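Local coordinates for protein type I modular polyketide synthase (Streptomyces albus subsp. albus, PDB 6IYT) that probably transfers ethylmalonyl extender units from ethylmalonyl-coenzyme A to an acyl carrier protein during salinomycin assembly, as an acyltransferase domain, at residues A133-E138 and P186-V191; S239-D244 and H328-D333; D244-K249 and C321-P326; L416-L421 and P428-T433. All blocks are in the same frame, centred on the assembly; numbering follows the deposited sequence.

Interaction 1 comes first along the chain, the segments of interaction 3 fall between those of interaction 2, and interaction 4 follows near the end. Interactions 2 and 3 share helix 228-245 and Asp244; their centres lie about 9 Å apart, and the Arg330–Glu245 salt bridge joins them. They fasten one end of the molecule, where the chain crosses into and out of the mixed-sheet subdomain. Interactions 1 and 4, centres about 16 Å apart, pack helices within the part built round the parallel sheet and touch where Glu138 meets Pro428. Interaction 1 reaches interaction 2 through Pro186 and Ser239, whereas interactions 2 and 4 lie about 35 Å apart, centre to centre.

Interaction 1: A133-E138 and P186-V191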
loop_
_atom_site.group_PDB
_atom_site.type_symbol
_atom_site.label_atom_id
_atom_site.label_comp_id
_atom_site.label_asym_id
_atom_site.label_seq_id
_atom_site.Cartn_x
_atom_site.Cartn_y
_atom_site.Cartn_z
ATOM N N ALA A 133 8.469 -8.413 9.663
ATOM C CA ALA A 133 8.330 -9.697 10.291
ATOM C C ALA A 133 7.068 -9.713 11.128
ATOM O O ALA A 133 6.855 -8.829 11.973
ATOM C CB ALA A 133 9.548 -9.998 11.152
ATOM N N GLY A 134 6.186 -10.647 10.813
ATOM C CA GLY A 134 4.897 -10.772 11.504
ATOM C C GLY A 134 3.751 -10.035 10.820
ATOM O O GLY A 134 2.618 -10.067 11.296
ATOM N N MET A 135 4.032 -9.375 9.692
ATOM C CA MET A 135 2.966 -8.694 8.915
ATOM C C MET A 135 1.804 -9.645 8.569
ATOM O O MET A 135 2.008 -10.839 8.326
ATOM C CB MET A 135 3.538 -8.093 7.613
ATOM C CG MET A 135 4.014 -9.133 6.605
ATOM S SD MET A 135 4.683 -8.338 5.141
ATOM C CE MET A 135 3.189 -7.759 4.372
ATOM N N ALA A 136 0.594 -9.092 8.577
ATOM C CA ALA A 136 -0.646 -9.763 8.110
ATOM C C ALA A 136 -1.291 -10.702 9.118
ATOM O O ALA A 136 -2.460 -11.003 8.999
ATOM C CB ALA A 136 -0.439 -10.485 6.784
ATOM N N VAL A 137 -0.510 -11.205 10.069
ATOM C CA VAL A 137 -1.017 -12.186 11.022
ATOM C C VAL A 137 -2.196 -11.617 11.816
ATOM O O VAL A 137 -3.210 -12.244 11.950
ATOM C CB VAL A 137 0.079 -12.656 12.015
ATOM C CG1 VAL A 137 -0.516 -13.641 13.016
ATOM C CG2 VAL A 137 1.228 -13.287 11.269
ATOM N N GLU A 138 -2.036 -10.427 12.349
ATOM C CA GLU A 138 -3.037 -9.885 13.238
ATOM C C GLU A 138 -4.270 -9.508 12.446
ATOM O O GLU A 138 -5.383 -9.703 12.905
ATOM C CB GLU A 138 -2.509 -8.674 13.994
ATOM C CG GLU A 138 -3.478 -8.168 15.045
ATOM C CD GLU A 138 -2.954 -6.945 15.790
ATOM O OE1 GLU A 138 -3.770 -6.291 16.508
ATOM O OE2 GLU A 138 -1.760 -6.582 15.572
ATOM N N PRO A 186 5.706 -13.743 -3.681
ATOM C CA PRO A 186 4.317 -14.179 -3.750
ATOM C C PRO A 186 3.524 -13.882 -2.489
ATOM O O PRO A 186 2.293 -13.615 -2.565
ATOM C CB PRO A 186 4.439 -15.718 -3.987
ATOM C CG PRO A 186 5.784 -15.886 -4.628
ATOM C CD PRO A 186 6.640 -14.864 -3.889
ATOM N N VAL A 187 4.207 -13.813 -1.344
ATOM C CA VAL A 187 3.532 -13.421 -0.095
ATOM C C VAL A 187 3.132 -11.920 -0.128
ATOM O O VAL A 187 1.999 -11.584 0.141
ATOM C CB VAL A 187 4.397 -13.701 1.114
ATOM C CG1 VAL A 187 3.861 -12.965 2.313
ATOM C CG2 VAL A 187 4.451 -15.189 1.373
ATOM N N LEU A 188 4.048 -11.062 -0.588
ATOM C CA LEU A 188 3.741 -9.636 -0.795
ATOM C C LEU A 188 2.572 -9.416 -1.738
ATOM O O LEU A 188 1.749 -8.552 -1.503
ATOM C CB LEU A 188 4.966 -8.907 -1.325
ATOM C CG LEU A 188 5.784 -7.978 -0.432
ATOM C CD1 LEU A 188 5.620 -8.204 1.042
ATOM C CD2 LEU A 188 7.254 -7.947 -0.848
ATOM N N PHE A 189 2.573 -10.142 -2.863
ATOM C CA PHE A 189 1.483 -10.133 -3.798
ATOM C C PHE A 189 0.145 -10.445 -3.098
ATOM O O PHE A 189 -0.810 -9.706 -3.238
ATOM C CB PHE A 189 1.741 -11.157 -4.895
ATOM C CG PHE A 189 0.552 -11.445 -5.748
ATOM C CD1 PHE A 189 0.253 -10.634 -6.830
ATOM C CD2 PHE A 189 -0.135 -12.607 -5.600
ATOM C CE1 PHE A 189 -0.815 -10.916 -7.671
ATOM C CE2 PHE A 189 -1.183 -12.922 -6.437
ATOM C CZ PHE A 189 -1.522 -12.068 -7.489
ATOM N N THR A 190 0.132 -11.483 -2.273
ATOM C CA THR A 190 -1.097 -11.911 -1.621
ATOM C C THR A 190 -1.546 -10.860 -0.643
ATOM O O THR A 190 -2.708 -10.482 -0.642
ATOM C CB THR A 190 -0.932 -13.267 -0.897
ATOM O OG1 THR A 190 -0.068 -13.114 0.232
ATOM C CG2 THR A 190 -0.373 -14.239 -1.812
ATOM N N VAL A 191 -0.605 -10.288 0.073
ATOM C CA VAL A 191 -0.938 -9.293 1.079
ATOM C C VAL A 191 -1.460 -7.991 0.407
ATOM O O VAL A 191 -2.500 -7.444 0.823
ATOM C CB VAL A 191 0.257 -8.985 1.983
ATOM C CG1 VAL A 191 0.013 -7.727 2.761
ATOM C CG2 VAL A 191 0.533 -10.141 2.917
#
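Met135 sets CG between its own backbone N and carbonyl carbon (chi1 67°) and then bends at chi3 (-73°), which carries its terminal methyl to the fork of Val191. CE approaches both branches, 3.6 Å from Val191 CG1 and 3.9 Å from CG2, with the thioether chain slanting across the valine. Leu188, one helical turn earlier, starts off pointing away, but its end swings back and brings CD1 to 4.1 Å from Met135 CE. Beside the methionine, Ala136 adds a second, smaller touch, its CB lying 4.0 Å from Val191 CG2. Ala136 is the N-cap of helix 137-142, so the contact seats the start of that helix, and the loop before it, on helix 181-200 of the part of the acyltransferase built on the parallel sheet. Leu188 also packs on Gln128 and on Gln214 of the GxSxG sequence, consistent with a nucleophile elbow close by; Met135 leans on Ala396 as well. Inside the helix, Thr190 OG1 turns back to donate to Val187 O at 2.6 Å, in the carbonyl plane and on a lone pair. That same oxygen takes the backbone N-H of Val191, so two donors hold it.

Interaction 2: S239-D244 and H328-D333; sequences SQLFAD and HERILD
Leu241 splits its two methyls between two different partners on helix 328-334. CD1 lies over one face of the Arg330 guanidinium, 3.5 Å above its plane and shifted toward the rim, with NH2 the nearest atom at 3.8 Å from CD1. CD2 goes the other way and presses on Ile331 CG1 at 3.5 Å, where the two side chains meet at about a right angle. The leucine reaches both because CG is anti to the backbone N (chi1 179°), which carries the fork toward helix 328-334. Arg330 gets its flat group over the leucine by a bend at chi3 (80°). Its charge is spent elsewhere: NH1 forms a salt bridge with Glu245, just past the end of the segment, so the guanidinium is held over CD1 by a partner on the leucine's own helix. Asp244 is a more distant opposite charge, its OD2 5.8 Å from Arg330 NH2. That carboxylate instead receives Gln240 NE2 one turn back, at 3.1 Å from Asp244 OD1 and from above the carboxylate plane. Arg330 is exposed, whereas Leu241 and Ile331 are buried. Ile331 also packs on Phe367 and Cys370 of helix 363-371, where Phe242 joins it on Cys370, and Ser239, Gln240 and Ala243 rest on helix 181-200, so helix 228-245 lies between these neighbours.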
loop_
_atom_site.group_PDB
_atom_site.type_symbol
_atom_site.label_atom_id
_atom_site.label_comp_id
_atom_site.label_asym_id
_atom_site.label_seq_id
_atom_site.Cartn_x
_atom_site.Cartn_y
_atom_site.Cartn_z
ATOM N N SER A 239 9.912 -14.732 -9.594
ATOM C CA SER A 239 10.715 -14.660 -8.381
ATOM C C SER A 239 11.578 -15.913 -8.187
ATOM O O SER A 239 12.709 -15.818 -7.730
ATOM C CB SER A 239 9.861 -14.363 -7.135
ATOM O OG SER A 239 8.919 -15.388 -6.841
ATOM N N GLN A 240 11.064 -17.070 -8.578
ATOM C CA GLN A 240 11.886 -18.308 -8.566
ATOM C C GLN A 240 13.064 -18.206 -9.537
ATOM O O GLN A 240 14.200 -18.558 -9.198
ATOM C CB GLN A 240 11.043 -19.521 -8.923
ATOM C CG GLN A 240 11.797 -20.836 -8.781
ATOM C CD GLN A 240 12.261 -21.092 -7.366
ATOM O OE1 GLN A 240 11.430 -21.221 -6.430
ATOM N NE2 GLN A 240 13.561 -21.271 -7.191
ATOM N N LEU A 241 12.834 -17.621 -10.706
ATOM C CA LEU A 241 13.966 -17.461 -11.683
ATOM C C LEU A 241 15.038 -16.573 -11.082
ATOM O O LEU A 241 16.245 -16.879 -11.143
ATOM C CB LEU A 241 13.489 -16.874 -12.990
ATOM C CG LEU A 241 14.563 -16.640 -14.032
ATOM C CD1 LEU A 241 15.206 -17.941 -14.447
ATOM C CD2 LEU A 241 13.975 -15.910 -15.227
ATOM N N PHE A 242 14.602 -15.503 -10.441
ATOM C CA PHE A 242 15.533 -14.583 -9.803
ATOM C C PHE A 242 16.287 -15.258 -8.649
ATOM O O PHE A 242 17.478 -14.961 -8.420
ATOM C CB PHE A 242 14.801 -13.340 -9.308
ATOM C CG PHE A 242 14.318 -12.448 -10.406
ATOM C CD1 PHE A 242 14.675 -12.686 -11.715
ATOM C CD2 PHE A 242 13.573 -11.319 -10.118
ATOM C CE1 PHE A 242 14.238 -11.852 -12.737
ATOM C CE2 PHE A 242 13.089 -10.506 -11.154
ATOM C CZ PHE A 242 13.490 -10.737 -12.442
ATOM N N ALA A 243 15.588 -16.069 -7.864
ATOM C CA ALA A 243 16.237 -16.864 -6.788
ATOM C C ALA A 243 17.324 -17.767 -7.386
ATOM O O ALA A 243 18.404 -17.956 -6.789
ATOM C CB ALA A 243 15.200 -17.719 -6.057
ATOM N N ASP A 244 16.999 -18.382 -8.494
ATOM C CA ASP A 244 17.927 -19.265 -9.179
ATOM C C ASP A 244 19.165 -18.618 -9.816
ATOM O O ASP A 244 20.222 -19.229 -9.865
ATOM C CB ASP A 244 17.204 -20.155 -10.189
ATOM C CG ASP A 244 16.228 -21.117 -9.518
ATOM O OD1 ASP A 244 16.438 -21.404 -8.359
ATOM O OD2 ASP A 244 15.297 -21.591 -10.144
ATOM N N HIS A 328 16.467 -12.798 -20.518
ATOM C CA HIS A 328 15.385 -12.402 -21.410
ATOM C C HIS A 328 14.665 -13.610 -22.018
ATOM O O HIS A 328 13.436 -13.716 -21.955
ATOM C CB HIS A 328 15.965 -11.545 -22.508
ATOM C CG HIS A 328 14.945 -10.857 -23.347
ATOM N ND1 HIS A 328 15.288 -9.938 -24.316
ATOM C CD2 HIS A 328 13.599 -10.972 -23.392
ATOM C CE1 HIS A 328 14.188 -9.472 -24.880
ATOM N NE2 HIS A 328 13.152 -10.117 -24.365
ATOM N N GLU A 329 15.416 -14.467 -22.686
ATOM C CA GLU A 329 14.831 -15.629 -23.384
ATOM C C GLU A 329 14.061 -16.554 -22.414
ATOM O O GLU A 329 12.945 -17.024 -22.718
ATOM C CB GLU A 329 15.933 -16.410 -24.101
ATOM C CG GLU A 329 16.467 -15.700 -25.327
ATOM C CD GLU A 329 17.229 -14.422 -24.998
ATOM O OE1 GLU A 329 17.005 -13.410 -25.721
ATOM O OE2 GLU A 329 18.047 -14.439 -24.037
ATOM N N ARG A 330 14.650 -16.795 -21.261
ATOM C CA ARG A 330 14.010 -17.630 -20.251
ATOM C C ARG A 330 12.699 -17.018 -19.724
ATOM O O ARG A 330 11.740 -17.709 -19.469
ATOM C CB ARG A 330 14.980 -17.942 -19.114
ATOM C CG ARG A 330 16.049 -18.912 -19.533
ATOM C CD ARG A 330 17.201 -18.964 -18.556
ATOM N NE ARG A 330 16.896 -19.790 -17.405
ATOM C CZ ARG A 330 17.778 -20.046 -16.449
ATOM N NH1 ARG A 330 18.987 -19.538 -16.523
ATOM N NH2 ARG A 330 17.441 -20.820 -15.435
ATOM N N ILE A 331 12.706 -15.704 -19.557
ATOM C CA ILE A 331 11.528 -15.036 -19.043
ATOM C C ILE A 331 10.386 -15.163 -20.043
ATOM O O ILE A 331 9.257 -15.485 -19.664
ATOM C CB ILE A 331 11.813 -13.557 -18.703
ATOM C CG1 ILE A 331 12.675 -13.474 -17.432
ATOM C CG2 ILE A 331 10.517 -12.787 -18.542
ATOM C CD1 ILE A 331 13.439 -12.157 -17.279
ATOM N N LEU A 332 10.680 -15.002 -21.333
ATOM C CA LEU A 332 9.616 -15.135 -22.363
ATOM C C LEU A 332 9.049 -16.545 -22.409
ATOM O O LEU A 332 7.837 -16.727 -22.506
ATOM C CB LEU A 332 10.110 -14.718 -23.739
ATOM C CG LEU A 332 10.605 -13.299 -23.939
ATOM C CD1 LEU A 332 10.913 -13.040 -25.403
ATOM C CD2 LEU A 332 9.586 -12.261 -23.432
ATOM N N ASP A 333 9.902 -17.548 -22.204
ATOM C CA ASP A 333 9.450 -18.911 -22.172
ATOM C C ASP A 333 8.611 -19.187 -20.931
ATOM O O ASP A 333 7.567 -19.844 -21.014
ATOM C CB ASP A 333 10.649 -19.881 -22.192
ATOM C CG ASP A 333 11.054 -20.288 -23.592
ATOM O OD1 ASP A 333 10.255 -20.085 -24.551
ATOM O OD2 ASP A 333 12.205 -20.821 -23.741
#

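Interaction 3: D244-K249 and C321-P326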
loop_
_atom_site.group_PDB
_atom_site.type_symbol
_atom_site.label_atom_id
_atom_site.label_comp_id
_atom_site.label_asym_id
_atom_site.label_seq_id
_atom_site.Cartn_x
_atom_site.Cartn_y
_atom_site.Cartn_z
ATOM N N ASP A 244 16.999 -18.382 -8.494
ATOM C CA ASP A 244 17.927 -19.265 -9.179
ATOM C C ASP A 244 19.165 -18.618 -9.816
ATOM O O ASP A 244 20.222 -19.229 -9.865
ATOM C CB ASP A 244 17.204 -20.155 -10.189
ATOM C CG ASP A 244 16.228 -21.117 -9.518
ATOM O OD1 ASP A 244 16.438 -21.404 -8.359
ATOM O OD2 ASP A 244 15.297 -21.591 -10.144
ATOM N N GLU A 245 18.993 -17.441 -10.423
ATOM C CA GLU A 245 20.095 -16.801 -11.160
ATOM C C GLU A 245 20.688 -15.443 -10.745
ATOM O O GLU A 245 21.781 -15.098 -11.191
ATOM C CB GLU A 245 19.697 -16.698 -12.638
ATOM C CG GLU A 245 19.151 -17.986 -13.231
ATOM C CD GLU A 245 20.239 -18.998 -13.525
ATOM O OE1 GLU A 245 21.412 -18.587 -13.652
ATOM O OE2 GLU A 245 19.922 -20.200 -13.630
ATOM N N LEU A 246 19.995 -14.675 -9.913
ATOM C CA LEU A 246 20.477 -13.369 -9.538
ATOM C C LEU A 246 20.842 -13.170 -8.049
ATOM O O LEU A 246 21.464 -12.203 -7.710
ATOM C CB LEU A 246 19.440 -12.306 -9.930
ATOM C CG LEU A 246 19.107 -12.155 -11.402
ATOM C CD1 LEU A 246 18.110 -11.050 -11.672
ATOM C CD2 LEU A 246 20.399 -11.881 -12.166
ATOM N N VAL A 247 20.411 -14.076 -7.188
ATOM C CA VAL A 247 20.660 -13.867 -5.757
ATOM C C VAL A 247 22.173 -13.938 -5.484
ATOM O O VAL A 247 22.872 -14.766 -6.081
ATOM C CB VAL A 247 19.906 -14.886 -4.887
ATOM C CG1 VAL A 247 20.420 -14.861 -3.460
ATOM C CG2 VAL A 247 18.434 -14.590 -4.912
ATOM N N GLY A 248 22.687 -12.924 -4.801
ATOM C CA GLY A 248 24.126 -12.815 -4.549
ATOM C C GLY A 248 24.862 -11.941 -5.559
ATOM O O GLY A 248 25.957 -11.468 -5.296
ATOM N N LYS A 249 24.292 -11.776 -6.732
ATOM C CA LYS A 249 24.977 -11.057 -7.816
ATOM C C LYS A 249 24.668 -9.570 -7.812
ATOM O O LYS A 249 25.271 -8.799 -8.575
ATOM C CB LYS A 249 24.609 -11.674 -9.144
ATOM C CG LYS A 249 24.992 -13.146 -9.213
ATOM C CD LYS A 249 24.718 -13.750 -10.557
ATOM C CE LYS A 249 25.354 -15.129 -10.657
ATOM N NZ LYS A 249 24.390 -16.162 -11.130
ATOM N N CYS A 321 18.156 -3.461 -14.288
ATOM C CA CYS A 321 19.421 -3.128 -14.910
ATOM C C CYS A 321 19.837 -4.264 -15.850
ATOM O O CYS A 321 19.075 -5.221 -16.048
ATOM C CB CYS A 321 20.489 -2.886 -13.838
ATOM S SG CYS A 321 20.989 -4.368 -12.984
ATOM N N ALA A 322 21.015 -4.130 -16.471
ATOM C CA ALA A 322 21.466 -5.089 -17.493
ATOM C C ALA A 322 21.662 -6.512 -16.976
ATOM O O ALA A 322 21.773 -7.447 -17.763
ATOM C CB ALA A 322 22.760 -4.594 -18.130
ATOM N N GLN A 323 21.707 -6.696 -15.662
ATOM C CA GLN A 323 21.780 -8.073 -15.104
ATOM C C GLN A 323 20.623 -8.936 -15.539
ATOM O O GLN A 323 20.749 -10.157 -15.571
ATOM C CB GLN A 323 21.850 -8.072 -13.578
ATOM C CG GLN A 323 23.192 -7.581 -13.035
ATOM C CD GLN A 323 23.439 -7.978 -11.579
ATOM O OE1 GLN A 323 22.949 -9.028 -11.088
ATOM N NE2 GLN A 323 24.223 -7.162 -10.882
ATOM N N VAL A 324 19.499 -8.322 -15.877
ATOM C CA VAL A 324 18.365 -9.112 -16.293
ATOM C C VAL A 324 18.400 -9.444 -17.788
ATOM O O VAL A 324 17.708 -10.341 -18.219
ATOM C CB VAL A 324 17.007 -8.502 -15.909
ATOM C CG1 VAL A 324 16.973 -8.137 -14.432
ATOM C CG2 VAL A 324 16.696 -7.316 -16.736
ATOM N N ASP A 325 19.294 -8.815 -18.558
ATOM C CA ASP A 325 19.349 -9.135 -19.990
ATOM C C ASP A 325 19.604 -10.618 -20.314
ATOM O O ASP A 325 18.975 -11.164 -21.222
ATOM C CB ASP A 325 20.324 -8.244 -20.739
ATOM C CG ASP A 325 19.749 -6.860 -21.007
ATOM O OD1 ASP A 325 18.526 -6.753 -21.306
ATOM O OD2 ASP A 325 20.497 -5.882 -20.885
ATOM N N PRO A 326 20.524 -11.271 -19.584
ATOM C CA PRO A 326 20.796 -12.654 -19.928
ATOM C C PRO A 326 19.615 -13.548 -19.690
ATOM O O PRO A 326 19.658 -14.728 -20.060
ATOM C CB PRO A 326 21.947 -13.037 -19.000
ATOM C CG PRO A 326 22.641 -11.763 -18.701
ATOM C CD PRO A 326 21.598 -10.683 -18.752
HETATM O O HOH W 1 21.294 -9.634 -8.944
#
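The turn that ends helix 228-245 meets the short 3-10 segment 322-324 through Leu246, Lys249 and Gln323. Residues 246-249 form a type II beta-turn, closed by Lys249 N to Leu246 O at 3.0 Å, with Gly248 at a positive phi. Gln323 reaches it with its amide: chi1 of -71° places CG beside the backbone N, and the chain runs extended from there. NE2 donates to Lys249 O at 3.0 Å with an N-H...O angle of 146°, the nitrogen standing well above the carbonyl plane. Gln323 OE1 accepts from a water 2.8 Å away, which also donates to Leu246 O at 2.9 Å. One side chain thus engages the first and last carbonyls of the turn, Leu246 O through water and Lys249 O directly, which fixes the amide's flip. Here the chain passes from helix 228-245 into strand 251-255 of the mixed sheet, the smaller subdomain in this family, and returns from it. Segment 321-326 directly follows a VASH sequence, which probably corresponds to the YASH-type motif linked to extender-unit choice in related domains. Next to the amide, Leu246 slants across Gln323, its CD2 3.8 Å from Gln323 O and its CD1 4.2 Å from Val324 CG1. Lys249 CB touches Gln323 OE1 at 3.7 Å before its chain leaves, NZ donating to Glu245 O.

Interaction 4: L416-L421 and P428-T433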
loop_
_atom_site.group_PDB
_atom_site.type_symbol
_atom_site.label_atom_id
_atom_site.label_comp_id
_atom_site.label_asym_id
_atom_site.label_seq_id
_atom_site.Cartn_x
_atom_site.Cartn_y
_atom_site.Cartn_z
ATOM N N LEU A 416 -3.730 13.534 -1.267
ATOM C CA LEU A 416 -3.642 12.626 -0.118
ATOM C C LEU A 416 -2.851 11.389 -0.513
ATOM O O LEU A 416 -3.138 10.770 -1.541
ATOM C CB LEU A 416 -5.028 12.218 0.345
ATOM C CG LEU A 416 -5.085 11.095 1.378
ATOM C CD1 LEU A 416 -4.558 11.537 2.720
ATOM C CD2 LEU A 416 -6.512 10.589 1.497
ATOM N N ALA A 417 -1.798 11.117 0.234
ATOM C CA ALA A 417 -0.998 9.916 0.049
ATOM C C ALA A 417 -1.076 9.071 1.301
ATOM O O ALA A 417 -0.581 9.461 2.363
ATOM C CB ALA A 417 0.441 10.296 -0.260
ATOM N N GLN A 418 -1.845 8.005 1.219
ATOM C CA GLN A 418 -2.310 7.306 2.386
ATOM C C GLN A 418 -1.832 5.869 2.302
ATOM O O GLN A 418 -2.079 5.213 1.326
ATOM C CB GLN A 418 -3.824 7.335 2.407
ATOM C CG GLN A 418 -4.406 6.577 3.545
ATOM C CD GLN A 418 -4.051 7.186 4.832
ATOM O OE1 GLN A 418 -4.259 8.379 5.025
ATOM N NE2 GLN A 418 -3.412 6.414 5.709
ATOM N N GLY A 419 -1.158 5.398 3.345
ATOM C CA GLY A 419 -0.821 3.971 3.473
ATOM C C GLY A 419 -1.944 3.152 4.108
ATOM O O GLY A 419 -2.985 3.693 4.482
ATOM N N THR A 420 -1.717 1.844 4.216
ATOM C CA THR A 420 -2.664 0.952 4.808
ATOM C C THR A 420 -2.121 0.481 6.137
ATOM O O THR A 420 -2.478 1.042 7.158
ATOM C CB THR A 420 -3.009 -0.219 3.894
ATOM O OG1 THR A 420 -3.392 0.292 2.602
ATOM C CG2 THR A 420 -4.151 -1.012 4.464
ATOM N N LEU A 421 -1.204 -0.485 6.136
ATOM C CA LEU A 421 -0.532 -0.843 7.364
ATOM C C LEU A 421 0.825 -0.182 7.500
ATOM O O LEU A 421 1.230 0.583 6.655
ATOM C CB LEU A 421 -0.406 -2.369 7.491
ATOM C CG LEU A 421 -1.665 -3.202 7.265
ATOM C CD1 LEU A 421 -1.369 -4.700 7.460
ATOM C CD2 LEU A 421 -2.764 -2.761 8.212
ATOM N N PRO A 428 -6.682 -3.888 13.954
ATOM C CA PRO A 428 -7.784 -3.004 13.686
ATOM C C PRO A 428 -7.467 -1.555 13.972
ATOM O O PRO A 428 -7.926 -0.677 13.238
ATOM C CB PRO A 428 -8.869 -3.525 14.614
ATOM C CG PRO A 428 -8.589 -4.965 14.688
ATOM C CD PRO A 428 -7.106 -5.098 14.670
ATOM N N ARG A 429 -6.663 -1.272 14.994
ATOM C CA ARG A 429 -6.322 0.126 15.226
ATOM C C ARG A 429 -5.650 0.743 13.984
ATOM O O ARG A 429 -6.007 1.847 13.558
ATOM C CB ARG A 429 -5.459 0.329 16.449
ATOM C CG ARG A 429 -4.954 1.780 16.535
ATOM C CD ARG A 429 -4.134 2.035 17.772
ATOM N NE ARG A 429 -4.974 2.139 18.938
ATOM C CZ ARG A 429 -5.605 3.259 19.289
ATOM N NH1 ARG A 429 -6.302 3.286 20.392
ATOM N NH2 ARG A 429 -5.446 4.385 18.575
ATOM N N ARG A 430 -4.677 0.050 13.419
ATOM C CA ARG A 430 -4.007 0.555 12.221
ATOM C C ARG A 430 -4.957 0.766 11.041
ATOM O O ARG A 430 -4.901 1.800 10.374
ATOM C CB ARG A 430 -2.848 -0.369 11.802
ATOM C CG ARG A 430 -2.082 0.129 10.599
ATOM C CD ARG A 430 -1.402 1.439 10.853
ATOM N NE ARG A 430 -2.128 2.587 10.293
ATOM C CZ ARG A 430 -1.717 3.848 10.365
ATOM N NH1 ARG A 430 -0.697 4.184 11.153
ATOM N NH2 ARG A 430 -2.397 4.801 9.740
ATOM N N VAL A 431 -5.827 -0.190 10.781
ATOM C CA VAL A 431 -6.816 -0.045 9.697
ATOM C C VAL A 431 -7.685 1.180 9.959
ATOM O O VAL A 431 -7.915 1.998 9.062
ATOM C CB VAL A 431 -7.678 -1.297 9.546
ATOM C CG1 VAL A 431 -8.785 -1.080 8.530
ATOM C CG2 VAL A 431 -6.792 -2.482 9.128
ATOM N N LEU A 432 -8.305 1.221 11.128
ATOM C CA LEU A 432 -9.179 2.350 11.457
ATOM C C LEU A 432 -8.449 3.679 11.398
ATOM O O LEU A 432 -9.058 4.716 11.045
ATOM C CB LEU A 432 -9.798 2.159 12.841
ATOM C CG LEU A 432 -10.818 1.017 12.987
ATOM C CD1 LEU A 432 -11.281 0.923 14.434
ATOM C CD2 LEU A 432 -12.002 1.199 12.063
ATOM N N THR A 433 -7.186 3.688 11.821
ATOM C CA THR A 433 -6.347 4.900 11.751
ATOM C C THR A 433 -6.089 5.366 10.306
ATOM O O THR A 433 -6.307 6.520 9.981
ATOM C CB THR A 433 -5.028 4.734 12.532
ATOM O OG1 THR A 433 -5.320 4.421 13.906
ATOM C CG2 THR A 433 -4.230 6.014 12.490
#
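Leu421 and the aliphatic stem of Arg430 make the tight apolar part of this contact. Arg430 CG comes to 3.7 Å from Leu421 CA and 3.8 Å from Leu421 CD2, the two side chains running antiparallel past one another. Val431 backs the leucine up: its CG2 is 4.1 Å from Leu421 CD2, and these two chains lie alongside, both heading the same way. Farther along Arg430 the contact turns polar. Bends at chi2 (63°) and chi3 (-101°) fold the chain back, and NE passes Thr420 O at 3.5 Å without bonding; that oxygen is hydrogen-bonded to Ser434 OG instead. The loose end is the 4.5 Å gap between Arg430 NH2 and Gln418 NE2. The charged group is paired by the next turns and the connecting loop: NH2 meets Ser434 OG and Glu437, NH1 meets Glu425, and Thr433 CB lies over one face of the guanidinium. Strand 416-418 is an outermost strand of the four-stranded parallel sheet, hydrogen-bonded to strand 388-393, and a short loop leads from it into helix 428-439, which packs back on the strand's exit. Gln418 helps shape that exit, its NE2 donating to Gly419 O at 3.0 Å in the plane of its own amide, and Glu437 accepts from the same nitrogen. Thr420 turns away from the helix, its OG1 bonded to Glu393 O and to Trp199. Arg429, exposed and apart from the contact, lies along Leu95 of strand 90-96 and forms a salt bridge with Asp110.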